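Local structure of geobacter metallireducens SMUG1 (Geobacter metallireducens, 5H9I) at residues H29-L34 and T91-E96; I10-A15 and Y36-H41; R196-L201 and V206-I211; W118-E123 and R223-T228; M67-V72 and F105-S110. The protein is a SMUG1 enzyme of the uracil-DNA glycosylase superfamily, an alpha/beta protein whose pocket can hold xanthine. All coordinates share one frame; numbering follows the deposited sequence.

Contact 1 (H29-L34 and T91-E96)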
# COMPACT_ATOMS: atom_id res chain seq x y z
N HIS A 29 2.92 19.48 0.14
CA HIS A 29 3.78 18.63 0.93
C HIS A 29 3.68 17.20 0.33
O HIS A 29 2.59 16.78 -0.06
CB HIS A 29 3.31 18.46 2.35
CG HIS A 29 3.20 19.75 3.04
ND1 HIS A 29 4.26 20.26 3.75
CD2 HIS A 29 2.20 20.67 3.14
CE1 HIS A 29 3.93 21.44 4.25
NE2 HIS A 29 2.71 21.73 3.87
N VAL A 30 4.80 16.54 0.33
CA VAL A 30 4.87 15.15 -0.15
C VAL A 30 5.61 14.36 0.91
O VAL A 30 6.76 14.66 1.22
CB VAL A 30 5.58 15.05 -1.50
CG1 VAL A 30 5.71 13.61 -1.98
CG2 VAL A 30 4.85 15.85 -2.57
N TYR A 31 4.98 13.31 1.45
CA TYR A 31 5.60 12.42 2.40
C TYR A 31 6.00 11.09 1.73
O TYR A 31 5.23 10.53 1.08
CB TYR A 31 4.63 12.04 3.52
CG TYR A 31 4.15 13.08 4.53
CD1 TYR A 31 4.40 14.42 4.38
CD2 TYR A 31 3.43 12.70 5.60
CE1 TYR A 31 3.94 15.33 5.30
CE2 TYR A 31 2.96 13.59 6.53
CZ TYR A 31 3.23 14.90 6.38
OH TYR A 31 2.77 15.78 7.29
N ASN A 32 7.20 10.63 1.98
CA ASN A 32 7.70 9.34 1.44
C ASN A 32 8.19 8.40 2.56
O ASN A 32 9.34 8.41 3.00
CB ASN A 32 8.78 9.56 0.44
CG ASN A 32 9.15 8.31 -0.27
OD1 ASN A 32 8.62 7.23 0.05
ND2 ASN A 32 9.95 8.49 -1.33
N PRO A 33 7.26 7.56 3.09
CA PRO A 33 7.55 6.65 4.19
C PRO A 33 8.66 5.63 3.78
O PRO A 33 9.23 5.01 4.68
CB PRO A 33 6.22 6.01 4.56
CG PRO A 33 5.34 6.48 3.53
CD PRO A 33 5.82 7.59 2.74
N LEU A 34 8.91 5.47 2.48
CA LEU A 34 10.01 4.58 2.08
C LEU A 34 11.29 5.12 2.56
O LEU A 34 12.26 4.35 2.74
CB LEU A 34 10.08 4.40 0.55
CG LEU A 34 8.87 3.90 -0.13
CD1 LEU A 34 9.06 3.61 -1.62
CD2 LEU A 34 8.28 2.64 0.55
N THR A 91 11.23 8.42 11.43
CA THR A 91 11.57 9.86 11.58
C THR A 91 10.52 10.72 10.92
O THR A 91 9.70 10.26 10.17
CB THR A 91 12.95 10.14 10.99
OG1 THR A 91 13.11 9.79 9.62
CG2 THR A 91 14.00 9.42 11.77
N ARG A 92 10.59 12.06 11.07
CA ARG A 92 9.57 12.90 10.48
C ARG A 92 9.94 13.35 9.10
O ARG A 92 11.10 13.73 8.81
CB ARG A 92 9.26 14.11 11.44
CG ARG A 92 8.79 13.71 12.79
CD ARG A 92 8.63 14.90 13.76
NE ARG A 92 8.26 14.32 15.04
CZ ARG A 92 7.03 14.01 15.39
NH1 ARG A 92 5.99 14.41 14.71
NH2 ARG A 92 6.86 13.42 16.54
N PRO A 93 8.96 13.40 8.18
CA PRO A 93 9.26 13.81 6.82
C PRO A 93 9.70 15.33 6.77
O PRO A 93 9.12 16.14 7.51
CB PRO A 93 7.93 13.66 6.07
CG PRO A 93 6.88 13.68 7.14
CD PRO A 93 7.51 13.16 8.40
N ALA A 94 10.48 15.66 5.77
CA ALA A 94 10.87 17.04 5.56
C ALA A 94 9.65 17.83 5.30
O ALA A 94 8.79 17.45 4.48
CB ALA A 94 11.85 17.11 4.45
N GLY A 95 9.50 18.95 6.01
CA GLY A 95 8.27 19.72 5.81
C GLY A 95 6.97 19.14 6.30
O GLY A 95 5.93 19.59 5.85
N GLU A 96 7.04 18.18 7.25
CA GLU A 96 5.87 17.61 7.90
C GLU A 96 4.85 18.70 8.17
O GLU A 96 5.24 19.75 8.67
CB GLU A 96 6.35 17.03 9.23
CG GLU A 96 5.29 16.42 10.07
CD GLU A 96 5.76 16.15 11.45
OE1 GLU A 96 6.11 17.16 12.18
OE2 GLU A 96 5.77 15.02 11.95
O HOH W 1 8.82 15.07 2.96
O HOH W 2 6.94 18.30 2.44
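Strand 29-31, an outermost strand of the three-stranded antiparallel sheet, meets a type II beta turn running from Pro93 to Glu96, and the packing rests on Tyr31 and Pro93. Pro93 CG stands over the centre of the Tyr31 ring, 3.6 Å from the ring centroid and only 4° off the normal, which identifies a CH-pi contact over the face. The ring lies under the proline because Tyr31 CG is anti to its own carbonyl carbon (chi1 -67°). At the far end of the ring Tyr31 OH comes within 3.7 Å of Glu96 CA; Tyr31 OH hydrogen-bonds to Lys100 O and also to His97 N, so the phenol is held at both its hydroxyl and its face.

A weak hydrogen bond runs from His29 ND1 to Gly95 O (2.8 Å, 118°). Water supplements these direct links: water 1 donates to both Val30 O and Ala94 O, at 2.7 and 2.8 Å from them, tying strand to turn where the two backbones do not bond directly.

The turn is closed by the bond from Glu96 N to Pro93 O, with Gly95 at its third position in a positive-phi conformation. A salt bridge from Arg92 NH1 to Glu96 OE2 (2.8 Å), on the syn lone pair of that oxygen, joins Arg92, just before the turn, to its last residue, and Asp103 is a second partner of Arg92. The whole is a surface arrangement of an edge strand covered by a loop, its centre a proline-on-tyrosine CH-pi contact made by the first residue of a type II turn.

Contact 2 (I10-A15 and Y36-H41)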
# COMPACT_ATOMS: atom_id res chain seq x y z
N ILE A 10 13.39 -3.23 -5.13
CA ILE A 10 12.31 -2.61 -5.85
C ILE A 10 11.85 -1.33 -5.15
O ILE A 10 11.66 -0.35 -5.79
CB ILE A 10 11.12 -3.59 -6.01
CG1 ILE A 10 11.54 -4.75 -6.92
CG2 ILE A 10 9.90 -2.89 -6.61
CD1 ILE A 10 10.60 -5.93 -6.98
N SER A 11 11.69 -1.36 -3.83
CA SER A 11 11.25 -0.17 -3.12
C SER A 11 12.33 0.94 -3.19
O SER A 11 12.01 2.08 -3.29
CB SER A 11 10.81 -0.44 -1.63
OG SER A 11 9.41 -0.82 -1.47
N ASP A 12 13.58 0.54 -3.07
CA ASP A 12 14.66 1.54 -3.13
C ASP A 12 14.71 2.19 -4.52
O ASP A 12 14.89 3.36 -4.60
CB ASP A 12 15.99 0.94 -2.70
CG ASP A 12 16.08 0.72 -1.15
OD1 ASP A 12 15.36 1.33 -0.36
OD2 ASP A 12 16.88 -0.05 -0.73
N ALA A 13 14.49 1.41 -5.55
CA ALA A 13 14.50 1.91 -6.97
C ALA A 13 13.32 2.84 -7.13
O ALA A 13 13.40 3.92 -7.73
CB ALA A 13 14.43 0.82 -7.93
N LEU A 14 12.14 2.44 -6.66
CA LEU A 14 10.98 3.32 -6.67
C LEU A 14 11.26 4.66 -5.97
O LEU A 14 10.91 5.70 -6.42
CB LEU A 14 9.76 2.61 -6.12
CG LEU A 14 8.46 3.43 -6.00
CD1 LEU A 14 8.05 4.01 -7.38
CD2 LEU A 14 7.34 2.55 -5.39
N ALA A 15 11.80 4.62 -4.75
CA ALA A 15 12.10 5.89 -4.01
C ALA A 15 13.03 6.81 -4.81
O ALA A 15 12.77 8.00 -4.88
CB ALA A 15 12.73 5.56 -2.63
N TYR A 36 11.48 7.75 5.38
CA TYR A 36 11.45 8.03 6.80
C TYR A 36 11.01 6.90 7.73
O TYR A 36 11.19 6.97 8.88
CB TYR A 36 10.66 9.33 7.08
CG TYR A 36 9.18 9.29 6.83
CD1 TYR A 36 8.35 8.65 7.71
CD2 TYR A 36 8.63 9.92 5.77
CE1 TYR A 36 7.01 8.64 7.52
CE2 TYR A 36 7.28 9.93 5.58
CZ TYR A 36 6.47 9.27 6.44
OH TYR A 36 5.15 9.29 6.26
N ALA A 37 10.46 5.86 7.13
CA ALA A 37 10.06 4.67 7.88
C ALA A 37 10.64 3.44 7.21
O ALA A 37 10.01 2.45 7.08
CB ALA A 37 8.55 4.56 7.97
N ARG A 38 11.89 3.57 6.83
CA ARG A 38 12.55 2.54 6.06
C ARG A 38 12.77 1.23 6.83
O ARG A 38 12.55 0.22 6.31
CB ARG A 38 13.85 3.08 5.45
CG ARG A 38 14.52 2.03 4.55
CD ARG A 38 15.55 2.50 3.53
NE ARG A 38 15.93 1.43 2.59
CZ ARG A 38 16.73 0.42 2.92
NH1 ARG A 38 17.23 0.37 4.13
NH2 ARG A 38 17.03 -0.53 2.05
N GLU A 39 13.15 1.33 8.08
CA GLU A 39 13.44 0.15 8.87
C GLU A 39 12.19 -0.69 9.04
O GLU A 39 12.19 -1.88 8.73
CB GLU A 39 14.21 0.40 10.20
CG GLU A 39 15.58 0.88 9.85
CD GLU A 39 16.48 1.10 11.03
OE1 GLU A 39 15.94 1.18 12.12
OE2 GLU A 39 17.70 1.07 10.73
N PRO A 40 11.06 -0.08 9.45
CA PRO A 40 9.87 -0.95 9.59
C PRO A 40 9.33 -1.42 8.20
O PRO A 40 8.84 -2.55 8.08
CB PRO A 40 8.87 -0.12 10.34
CG PRO A 40 9.44 1.27 10.29
CD PRO A 40 10.90 1.20 10.17
N HIS A 41 9.48 -0.58 7.19
CA HIS A 41 9.04 -1.01 5.84
C HIS A 41 9.85 -2.21 5.35
O HIS A 41 9.28 -3.18 4.88
CB HIS A 41 9.20 0.15 4.90
CG HIS A 41 8.75 -0.17 3.50
ND1 HIS A 41 7.41 -0.36 3.17
CD2 HIS A 41 9.44 -0.42 2.37
CE1 HIS A 41 7.33 -0.67 1.89
NE2 HIS A 41 8.54 -0.72 1.38
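Two helices, 7-19 and 38-48, face each other through polar side chains, and a side-on, two-nitrogen salt bridge between Asp12 and Arg38 marks the outer part of their interface. The two side chains cross at about a right angle, yet their flat ends lie nearly coplanar, carboxylate and guanidinium planes 25° apart. Arg38 NE gives a fairly straight bond to Asp12 OD1 (3.0 Å, 163°) within the guanidinium plane, while NH2 reaches OD2 at 2.8 Å from a more tilted direction. Both oxygens use their syn lone pairs, so the two bonds together fix the rotation of the carboxylate. Arg38 reaches this far because its chain is extended from CG to NE, with CG anti to the backbone N (chi1 -176°).

One turn further along helix 38-48, buried His41 presents the edge of its imidazole to Ser11. The serine oxygen lies in the ring plane, and the other ring nitrogen, ND1, is bonded to Gly71 O. His41 is thereby gripped at both nitrogens, and its ring orientation is fixed between helix 7-19 and the turn after helix 67-70. The hydrogen bond on the helix 7-19 side joins Ser11 OG and His41 NE2 at 3.0 Å.

Contact 3 (R196-L201 and V206-I211)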
# COMPACT_ATOMS: atom_id res chain seq x y z
N ARG A 196 -5.22 0.98 -11.99
CA ARG A 196 -3.78 1.00 -12.20
C ARG A 196 -3.21 -0.40 -12.48
O ARG A 196 -2.26 -0.54 -13.25
CB ARG A 196 -3.03 1.60 -11.06
CG ARG A 196 -3.41 3.08 -10.76
CD ARG A 196 -3.38 3.99 -11.99
NE ARG A 196 -2.18 3.84 -12.82
CZ ARG A 196 -2.12 4.03 -14.14
NH1 ARG A 196 -3.18 4.47 -14.82
NH2 ARG A 196 -0.96 3.84 -14.77
N CYS A 197 -3.71 -1.43 -11.76
CA CYS A 197 -3.24 -2.79 -11.99
C CYS A 197 -3.58 -3.20 -13.46
O CYS A 197 -2.72 -3.85 -14.05
CB CYS A 197 -3.86 -3.76 -11.00
SG CYS A 197 -3.29 -3.51 -9.26
N HIS A 198 -4.77 -2.96 -13.96
CA HIS A 198 -5.05 -3.35 -15.34
C HIS A 198 -4.10 -2.60 -16.24
O HIS A 198 -3.56 -3.23 -17.21
CB HIS A 198 -6.50 -3.03 -15.69
CG HIS A 198 -7.52 -3.93 -15.11
ND1 HIS A 198 -7.65 -5.23 -15.45
CD2 HIS A 198 -8.51 -3.68 -14.24
CE1 HIS A 198 -8.68 -5.76 -14.81
NE2 HIS A 198 -9.19 -4.83 -14.03
N GLU A 199 -3.84 -1.35 -15.99
CA GLU A 199 -2.98 -0.52 -16.89
C GLU A 199 -1.52 -0.99 -16.87
O GLU A 199 -0.86 -1.13 -17.89
CB GLU A 199 -2.99 0.95 -16.53
CG GLU A 199 -4.27 1.70 -16.86
CD GLU A 199 -4.32 2.13 -18.34
OE1 GLU A 199 -3.34 2.64 -18.82
OE2 GLU A 199 -5.33 1.87 -18.93
N ALA A 200 -0.99 -1.27 -15.69
CA ALA A 200 0.39 -1.61 -15.54
C ALA A 200 0.74 -3.01 -15.98
O ALA A 200 1.87 -3.25 -16.38
CB ALA A 200 0.82 -1.38 -14.06
N LEU A 201 -0.19 -3.95 -15.82
CA LEU A 201 0.06 -5.37 -15.95
C LEU A 201 -0.53 -6.04 -17.21
O LEU A 201 -0.45 -7.24 -17.32
CB LEU A 201 -0.42 -6.11 -14.71
CG LEU A 201 0.21 -5.59 -13.44
CD1 LEU A 201 -0.48 -6.24 -12.24
CD2 LEU A 201 1.68 -5.85 -13.42
N VAL A 206 -1.31 -12.82 -15.59
CA VAL A 206 -1.95 -12.64 -14.28
C VAL A 206 -3.36 -12.21 -14.51
O VAL A 206 -3.61 -11.56 -15.49
CB VAL A 206 -1.37 -11.53 -13.37
CG1 VAL A 206 -0.08 -11.88 -12.81
CG2 VAL A 206 -1.31 -10.19 -14.05
N GLU A 207 -4.30 -12.55 -13.63
CA GLU A 207 -5.58 -12.02 -13.67
C GLU A 207 -5.58 -10.82 -12.76
O GLU A 207 -4.89 -10.83 -11.73
CB GLU A 207 -6.61 -13.07 -13.15
CG GLU A 207 -6.73 -14.30 -14.01
CD GLU A 207 -7.10 -14.04 -15.49
OE1 GLU A 207 -7.92 -13.10 -15.85
OE2 GLU A 207 -6.50 -14.77 -16.31
N VAL A 208 -6.41 -9.85 -13.03
CA VAL A 208 -6.59 -8.69 -12.21
C VAL A 208 -8.06 -8.56 -11.83
O VAL A 208 -8.97 -8.67 -12.70
CB VAL A 208 -6.12 -7.41 -12.86
CG1 VAL A 208 -6.52 -6.16 -12.06
CG2 VAL A 208 -4.66 -7.47 -13.20
N GLY A 209 -8.33 -8.32 -10.55
CA GLY A 209 -9.63 -8.13 -10.00
C GLY A 209 -9.60 -7.05 -8.91
O GLY A 209 -8.64 -6.26 -8.78
N ARG A 210 -10.73 -6.92 -8.24
CA ARG A 210 -10.99 -5.83 -7.32
C ARG A 210 -11.71 -6.40 -6.11
O ARG A 210 -12.52 -7.23 -6.26
CB ARG A 210 -11.91 -4.76 -7.98
CG ARG A 210 -12.34 -3.63 -7.03
CD ARG A 210 -13.38 -2.59 -7.50
NE ARG A 210 -14.77 -3.06 -7.76
CZ ARG A 210 -15.82 -3.18 -6.90
NH1 ARG A 210 -16.96 -3.61 -7.42
NH2 ARG A 210 -15.83 -2.87 -5.57
N ILE A 211 -11.39 -5.89 -4.93
CA ILE A 211 -12.29 -5.97 -3.83
C ILE A 211 -12.71 -4.55 -3.36
O ILE A 211 -12.00 -3.55 -3.58
CB ILE A 211 -11.72 -6.73 -2.62
CG1 ILE A 211 -10.50 -6.07 -2.05
CG2 ILE A 211 -11.60 -8.25 -2.98
CD1 ILE A 211 -10.07 -6.67 -0.69
O HOH W 3 -2.80 -9.10 -17.05
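Val208 CG1 sits over the centre of the His198 ring, 3.5 Å from the centroid and 11° off the normal, a CH-pi contact on one face of the imidazole. The same methyl touches Cys197 CB at 3.7 Å, so one valine branch touches two consecutive helix residues. It points there because CG1 is anti to the valine backbone N (chi1 171°). A turn later the helix makes a looser second contact: Leu201 CB approaches Val206 CG2 at 4.2 Å, and Leu201 CD1 comes to 4.5 Å from Val208 CG2.

Behind this first shell, the imidazole is steadied from its own helix, where His198 NE2 is hydrogen-bonded to Glu194 OE1. Cys197 and Leu201 also rest on Val186 of strand 185-189, which carries the packing from strand 207-211 to its parallel neighbour. Leu201 touches Val178 as well, which brings helix 160-181 into the packing. Backbone bonds from Glu207 and Gly209 to Val186 hold the strand carrying Val208 in the sheet.

The short axes of helix 196-201 and strand 207-211 run nearly antiparallel, at 168°, and approach to 8.5 Å. From strand 185-189 the chain runs along helix 191-201 over the sheet and turns back into strand 207-211, the second half of a beta-alpha-beta crossover, here at an outermost strand of the four-stranded parallel sheet.

Contact 4 (W118-E123 and R223-T228)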
# COMPACT_ATOMS: atom_id res chain seq x y z
N TRP A 118 -6.54 -5.70 7.95
CA TRP A 118 -5.65 -6.62 8.65
C TRP A 118 -6.39 -7.43 9.70
O TRP A 118 -6.07 -8.58 10.01
CB TRP A 118 -4.40 -5.96 9.25
CG TRP A 118 -3.43 -5.46 8.24
CD1 TRP A 118 -3.11 -4.15 7.97
CD2 TRP A 118 -2.56 -6.25 7.42
NE1 TRP A 118 -2.18 -4.09 7.02
CE2 TRP A 118 -1.79 -5.37 6.66
CE3 TRP A 118 -2.38 -7.60 7.25
CZ2 TRP A 118 -0.90 -5.77 5.72
CZ3 TRP A 118 -1.46 -8.03 6.34
CH2 TRP A 118 -0.71 -7.15 5.60
N GLY A 119 -7.47 -6.82 10.26
CA GLY A 119 -8.20 -7.58 11.25
C GLY A 119 -8.93 -8.77 10.62
O GLY A 119 -9.04 -9.85 11.21
N PHE A 120 -9.43 -8.57 9.42
CA PHE A 120 -10.12 -9.62 8.65
C PHE A 120 -9.10 -10.65 8.25
O PHE A 120 -9.33 -11.80 8.36
CB PHE A 120 -10.78 -8.95 7.44
CG PHE A 120 -11.26 -9.84 6.30
CD1 PHE A 120 -12.20 -10.74 6.48
CD2 PHE A 120 -10.83 -9.60 5.03
CE1 PHE A 120 -12.70 -11.48 5.41
CE2 PHE A 120 -11.30 -10.30 3.95
CZ PHE A 120 -12.25 -11.27 4.17
N ILE A 121 -7.95 -10.20 7.83
CA ILE A 121 -6.92 -11.23 7.52
C ILE A 121 -6.53 -12.04 8.75
O ILE A 121 -6.36 -13.29 8.63
CB ILE A 121 -5.72 -10.47 6.90
CG1 ILE A 121 -6.01 -10.01 5.47
CG2 ILE A 121 -4.46 -11.38 6.97
CD1 ILE A 121 -5.14 -8.94 4.87
N ARG A 122 -6.36 -11.42 9.89
CA ARG A 122 -6.04 -12.12 11.10
C ARG A 122 -7.13 -13.12 11.46
O ARG A 122 -6.88 -14.21 11.83
CB ARG A 122 -5.77 -11.15 12.26
CG ARG A 122 -5.55 -11.83 13.60
CD ARG A 122 -5.12 -10.91 14.74
NE ARG A 122 -5.97 -9.76 14.80
CZ ARG A 122 -5.65 -8.58 15.34
NH1 ARG A 122 -4.50 -8.37 15.94
NH2 ARG A 122 -6.54 -7.59 15.27
N GLU A 123 -8.35 -12.67 11.38
CA GLU A 123 -9.48 -13.60 11.63
C GLU A 123 -9.46 -14.73 10.67
O GLU A 123 -9.81 -15.87 11.12
CB GLU A 123 -10.79 -12.81 11.51
CG GLU A 123 -11.00 -11.86 12.65
CD GLU A 123 -12.21 -10.93 12.41
OE1 GLU A 123 -12.87 -11.04 11.33
OE2 GLU A 123 -12.42 -10.11 13.33
N ARG A 223 -21.41 -1.82 6.60
CA ARG A 223 -22.31 -2.91 6.97
C ARG A 223 -21.67 -4.25 7.10
O ARG A 223 -21.83 -4.94 8.10
CB ARG A 223 -23.35 -2.99 5.90
CG ARG A 223 -24.40 -4.06 6.22
CD ARG A 223 -25.49 -4.05 5.16
NE ARG A 223 -24.96 -4.40 3.85
CZ ARG A 223 -24.62 -5.63 3.49
NH1 ARG A 223 -24.11 -5.74 2.31
NH2 ARG A 223 -24.87 -6.67 4.30
N ASP A 224 -20.86 -4.65 6.13
CA ASP A 224 -20.22 -5.97 6.19
C ASP A 224 -19.07 -5.99 5.16
O ASP A 224 -19.18 -6.61 4.09
CB ASP A 224 -21.21 -7.06 5.80
CG ASP A 224 -20.61 -8.46 6.01
OD1 ASP A 224 -19.53 -8.58 6.65
OD2 ASP A 224 -21.27 -9.40 5.57
N TRP A 225 -17.95 -5.29 5.52
CA TRP A 225 -16.82 -5.27 4.58
C TRP A 225 -16.29 -6.71 4.32
O TRP A 225 -16.13 -7.09 3.17
CB TRP A 225 -15.72 -4.31 5.04
CG TRP A 225 -14.60 -4.33 4.12
CD1 TRP A 225 -14.56 -3.80 2.88
CD2 TRP A 225 -13.41 -5.07 4.29
NE1 TRP A 225 -13.36 -4.13 2.26
CE2 TRP A 225 -12.65 -4.90 3.08
CE3 TRP A 225 -12.86 -5.79 5.31
CZ2 TRP A 225 -11.40 -5.46 2.93
CZ3 TRP A 225 -11.71 -6.37 5.13
CH2 TRP A 225 -10.95 -6.19 3.98
N ALA A 226 -16.13 -7.43 5.37
CA ALA A 226 -15.48 -8.73 5.28
C ALA A 226 -16.31 -9.68 4.46
O ALA A 226 -15.82 -10.35 3.55
CB ALA A 226 -15.25 -9.27 6.71
N GLY A 227 -17.66 -9.72 4.71
CA GLY A 227 -18.49 -10.56 3.89
C GLY A 227 -18.59 -10.23 2.46
O GLY A 227 -18.63 -11.04 1.56
N THR A 228 -18.50 -8.94 2.15
CA THR A 228 -18.52 -8.47 0.84
C THR A 228 -17.22 -8.86 0.09
O THR A 228 -17.20 -9.35 -1.01
CB THR A 228 -18.69 -6.93 0.78
OG1 THR A 228 -19.96 -6.57 1.43
CG2 THR A 228 -18.73 -6.47 -0.60
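Phe120 meets Trp225 and Ala226 at a break in helix 219-235: the backbone N atoms of Ala226 and Gly227 make no bond to the preceding turn, and the helix is kinked there. Phe120 CD2 comes to 3.3 Å from Trp225 CZ3, with the two ring planes at 78°; the centroids are 5.0 Å apart in an oblique arrangement. Ala226 CB also lies 3.4 Å from Phe120 CD1, and Ala226 CA stands above one face of the phenyl, offset toward its rim. The ring projects into this site because Phe120 CG is anti to the backbone N (chi1 165°).

Asp224 bridges the interrupted turn. Its OD1 accepts from Gly227 N at 2.9 Å, an Asx motif in which the donor arrives from above the carboxylate plane. Its carbonyl oxygen takes two bonds from Thr228, from N and from OG1, on opposite faces of the carbonyl plane. Trp225 is fixed independently through NE1, bonded to Ile212 O.

Phe120 also meets the ring of Phe240, which lines the pocket occupied by pentanoic acid. The arrangement is thus aromatic packing of helix 112-125 against helix 219-235, at a helix kink where an Asx motif replaces a backbone bond, next to the pentanoic acid pocket.

Contact 5 (M67-V72 and F105-S110). With BME (beta-mercaptoethanol), chain F.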
# COMPACT_ATOMS: atom_id res chain seq x y z
N MET A 67 0.03 3.66 6.95
CA MET A 67 1.38 3.48 6.32
C MET A 67 2.26 4.77 6.51
O MET A 67 3.46 4.68 6.61
CB MET A 67 1.30 3.11 4.84
CG MET A 67 2.63 2.97 4.27
SD MET A 67 2.62 2.09 2.71
CE MET A 67 4.32 2.20 2.16
N ALA A 68 1.59 5.95 6.56
CA ALA A 68 2.42 7.21 6.73
C ALA A 68 3.05 7.20 8.07
O ALA A 68 3.97 8.05 8.29
CB ALA A 68 1.56 8.41 6.52
N GLN A 69 2.61 6.42 9.05
CA GLN A 69 3.13 6.30 10.38
C GLN A 69 4.06 5.12 10.55
O GLN A 69 5.07 5.17 11.28
CB GLN A 69 2.07 6.25 11.47
CG GLN A 69 1.04 7.35 11.41
CD GLN A 69 1.58 8.74 11.85
OE1 GLN A 69 2.44 8.76 12.73
NE2 GLN A 69 1.15 9.76 11.25
N THR A 70 3.71 3.96 9.94
CA THR A 70 4.38 2.71 10.28
C THR A 70 5.24 2.21 9.15
O THR A 70 6.01 1.23 9.35
CB THR A 70 3.28 1.65 10.61
OG1 THR A 70 2.51 1.39 9.46
CG2 THR A 70 2.50 1.97 11.83
N GLY A 71 5.07 2.66 7.91
CA GLY A 71 5.77 2.10 6.74
C GLY A 71 5.13 0.83 6.19
O GLY A 71 5.70 0.34 5.20
N VAL A 72 4.02 0.39 6.74
CA VAL A 72 3.39 -0.81 6.31
C VAL A 72 2.11 -0.55 5.62
O VAL A 72 1.35 0.28 6.14
CB VAL A 72 3.17 -1.71 7.48
CG1 VAL A 72 2.39 -2.97 7.10
CG2 VAL A 72 4.50 -2.10 8.15
N PHE A 105 5.31 4.81 15.61
CA PHE A 105 4.69 3.83 16.48
C PHE A 105 4.09 4.39 17.78
O PHE A 105 3.39 3.69 18.47
CB PHE A 105 5.61 2.66 16.64
CG PHE A 105 5.73 1.84 15.36
CD1 PHE A 105 6.66 2.13 14.40
CD2 PHE A 105 4.85 0.84 15.14
CE1 PHE A 105 6.74 1.40 13.19
CE2 PHE A 105 4.88 0.12 13.92
CZ PHE A 105 5.84 0.41 12.99
N ALA A 106 4.35 5.69 18.01
CA ALA A 106 3.69 6.39 19.10
C ALA A 106 2.40 7.03 18.65
O ALA A 106 1.71 7.59 19.50
CB ALA A 106 4.63 7.45 19.67
N CYS A 107 1.99 6.98 17.36
CA CYS A 107 0.74 7.53 16.93
C CYS A 107 -0.38 6.79 17.63
O CYS A 107 -0.41 5.56 17.70
CB CYS A 107 0.54 7.50 15.39
SG CYS A 107 -0.97 8.04 14.68
N ARG A 108 -1.26 7.61 18.14
CA ARG A 108 -2.44 7.19 18.89
C ARG A 108 -3.75 7.17 18.02
O ARG A 108 -4.76 6.81 18.59
CB ARG A 108 -2.59 8.16 20.10
N ARG A 109 -3.82 7.60 16.73
CA ARG A 109 -4.99 7.47 15.84
C ARG A 109 -4.92 6.01 15.32
O ARG A 109 -3.79 5.52 15.05
CB ARG A 109 -4.85 8.34 14.63
CG ARG A 109 -4.90 9.84 14.84
CD ARG A 109 -6.35 10.37 14.95
NE ARG A 109 -6.17 11.81 15.13
CZ ARG A 109 -5.93 12.41 16.30
NH1 ARG A 109 -5.76 13.73 16.32
NH2 ARG A 109 -5.91 11.73 17.45
N SER A 110 -6.06 5.34 15.36
CA SER A 110 -6.28 4.08 14.66
C SER A 110 -6.90 4.26 13.30
O SER A 110 -8.07 4.73 13.13
CB SER A 110 -7.11 3.13 15.48
OG SER A 110 -7.49 1.98 14.80
C1 BME F . 8.31 5.77 16.86
C2 BME F . 9.38 6.83 16.70
O1 BME F . 8.30 4.97 15.71
S2 BME F . 10.85 6.23 16.06
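Thr70 and Phe105 are brought together by two first torsions. In Thr70, OG1 sits between the backbone N and the carbonyl carbon (chi1 64°), which leaves CG2 to face the aromatic ring; in Phe105, CG is anti to the carbonyl carbon (chi1 -70°) and swings the ring toward helix 67-70. CG2 then lies 4.1 Å from the ring centroid, well off the normal but still over the face, a CH-pi contact between side chains crossing at about a right angle. Thr70 CB approaches Phe105 CZ at 3.7 Å.

The neighbouring Gln69, bent at its second torsion, lays its amide alongside Cys107, with OE1 3.5 Å from Cys107 CB. Its polar end is held from outside: NE2 is bonded to Pro64 O and Arg101 O, and OE1 has weak bonds from Asp103 N and Gly104 N. The amide therefore ties the helix to the loop that leads into Phe105.

Beta-mercaptoethanol, probably from the crystallisation liquor, accepts from Phe105 N at its O1 (3.0 Å, 166°), near the plane of the phenyl and at its edge.

Thr70 OG1 accepts from Val72 N at 3.3 Å, an ST turn ending the short helix 67-70; the same hydroxyl is separately bonded to Gly75 O and Gly66 O. Met67 of this helix touches the bound xanthine, so the arrangement is a loop packed on a short helix that borders the xanthine pocket.

From the N terminus, contact 2 closes the first loop, joining helix 7-19 to helix 38-48. Contact 1 opens inside that loop and closes beyond it, so the two cross, tying the edge strand 29-31 to the long loop before helix 112-125; they touch where Thr91 N meets Tyr36 O. Contact 5 follows contact 2 in series but crosses contact 1, fastening helix 67-70 to a later part of the same loop; Tyr36 OH of contact 2 reaches its Ala68 O. Contact 4 then spans helix 112-125 to helix 219-235, and contact 3, between helix 191-201 and strand 207-211, nests inside it, with Ile211 packing on Trp225.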